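Local coordinates for protein (alpha-amylase/trypsin inhibitor rati) (Eleusine coracana, PDB 1B1U) that inhibits both trypsin and alpha-amylase and may protect ragi seeds against hydrolytic enzymes from inside and outside the plant, at residues R46-E49 with A50-A53. Numbering follows the deposited sequence.
Sequences RQLE and AIPA
The peptide plane that carries the Q47 carbonyl is approached from both sides by the last helical residue, A50, and the first beyond it, I51: A50 CB rises above one side, 3.5 Å from Q47 O, and I51 CD1 rises above the other, 3.6 Å from Q47 O. I51 CG1, 3.4 Å from Q47 O, lies close to the plane beyond the oxygen. The backbone bonds run back one turn. A50 N donates to R46 O over 3.3 Å with an N-H...O angle of 160°. One residue on, the bond from I51 N to Q47 O is weak at 3.4 Å, and this donor sits on the A50 side of the Q47 plane. Q47 O therefore meets both a donor and alkyl groups. The first torsion of I51 explains the alkyl part: with CG1 anti to the carbonyl carbon (chi1 -61°), the longer branch stays beside the backbone N and follows it to Q47 O. The branch then extends so that CD1 meets L48 CD2 at 4.3 Å, an apolar contact continued by A59 and L17 touching I51, and by V60, V98 and L105 touching L48. The Q47 carboxamide takes its partners outside this turn, OE1 from S19 N and NE2 to D18 OD1. The helix ends here: I51 leaves helical torsions (psi 142°), and P52, lacking an N-H, cannot donate the next bond in the series. Acceptors gather as a result, L48 O and I51 O lying 3.5 Å apart with no bond between them. The R56 guanidinium donates to L48 O and E49 O, and its charge probably offsets the negative end of the helix dipole. Together with the L48 and I51 contacts to V60 and A59, it ties the end of helix 37-50 to helix 53-64.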
loop_
_atom_site.group_PDB
_atom_site.type_symbol
_atom_site.label_atom_id
_atom_site.label_comp_id
_atom_site.label_asym_id
_atom_site.label_seq_id
_atom_site.Cartn_x
_atom_site.Cartn_y
_atom_site.Cartn_z
ATOM N N ARG A 46 6.640 3.474 -6.782
ATOM C CA ARG A 46 7.634 4.528 -6.542
ATOM C C ARG A 46 7.589 4.934 -5.083
ATOM O O ARG A 46 8.613 5.223 -4.477
ATOM C CB ARG A 46 7.325 5.755 -7.404
ATOM C CG ARG A 46 8.515 6.646 -7.690
ATOM C CD ARG A 46 8.267 7.485 -8.940
ATOM N NE ARG A 46 8.813 6.861 -10.150
ATOM C CZ ARG A 46 8.462 7.194 -11.389
ATOM N NH1 ARG A 46 7.558 8.148 -11.591
ATOM N NH2 ARG A 46 9.021 6.581 -12.429
ATOM N N GLN A 47 6.382 4.953 -4.532
ATOM C CA GLN A 47 6.171 5.323 -3.147
ATOM C C GLN A 47 6.618 4.222 -2.190
ATOM O O GLN A 47 7.216 4.500 -1.151
ATOM C CB GLN A 47 4.701 5.666 -2.944
ATOM C CG GLN A 47 4.307 6.991 -3.592
ATOM C CD GLN A 47 2.883 7.374 -3.285
ATOM O OE1 GLN A 47 2.012 6.508 -3.187
ATOM N NE2 GLN A 47 2.629 8.674 -3.121
ATOM N N LEU A 48 6.346 2.973 -2.549
ATOM C CA LEU A 48 6.730 1.830 -1.726
ATOM C C LEU A 48 8.246 1.658 -1.663
ATOM O O LEU A 48 8.775 1.043 -0.738
ATOM C CB LEU A 48 6.105 0.551 -2.295
ATOM C CG LEU A 48 5.274 -0.353 -1.386
ATOM C CD1 LEU A 48 5.575 -1.797 -1.729
ATOM C CD2 LEU A 48 5.574 -0.065 0.078
ATOM N N GLU A 49 8.931 2.190 -2.667
ATOM C CA GLU A 49 10.388 2.110 -2.776
ATOM C C GLU A 49 11.032 3.143 -1.866
ATOM O O GLU A 49 11.974 2.849 -1.132
ATOM C CB GLU A 49 10.810 2.384 -4.227
ATOM C CG GLU A 49 11.754 1.354 -4.836
ATOM C CD GLU A 49 11.559 1.197 -6.338
ATOM O OE1 GLU A 49 11.818 2.166 -7.086
ATOM O OE2 GLU A 49 11.147 0.100 -6.773
ATOM N N ALA A 50 10.514 4.362 -1.953
ATOM C CA ALA A 50 10.988 5.491 -1.164
ATOM C C ALA A 50 11.111 5.057 0.288
ATOM O O ALA A 50 12.108 5.333 0.959
ATOM C CB ALA A 50 10.003 6.654 -1.289
ATOM N N ILE A 51 10.079 4.365 0.750
ATOM C CA ILE A 51 10.018 3.854 2.106
ATOM C C ILE A 51 11.106 2.800 2.277
ATOM O O ILE A 51 11.395 2.043 1.353
ATOM C CB ILE A 51 8.623 3.209 2.388
ATOM C CG1 ILE A 51 7.527 4.260 2.242
ATOM C CG2 ILE A 51 8.578 2.606 3.788
ATOM C CD1 ILE A 51 6.151 3.666 2.179
ATOM N N PRO A 52 11.744 2.759 3.450
ATOM C CA PRO A 52 12.791 1.769 3.689
ATOM C C PRO A 52 12.256 0.348 3.860
ATOM O O PRO A 52 11.120 0.144 4.281
ATOM C CB PRO A 52 13.490 2.278 4.946
ATOM C CG PRO A 52 12.483 3.103 5.639
ATOM C CD PRO A 52 11.567 3.669 4.594
ATOM N N ALA A 53 13.100 -0.622 3.532
ATOM C CA ALA A 53 12.782 -2.036 3.620
ATOM C C ALA A 53 11.860 -2.444 4.763
ATOM O O ALA A 53 10.810 -3.043 4.546
ATOM C CB ALA A 53 14.074 -2.827 3.715
#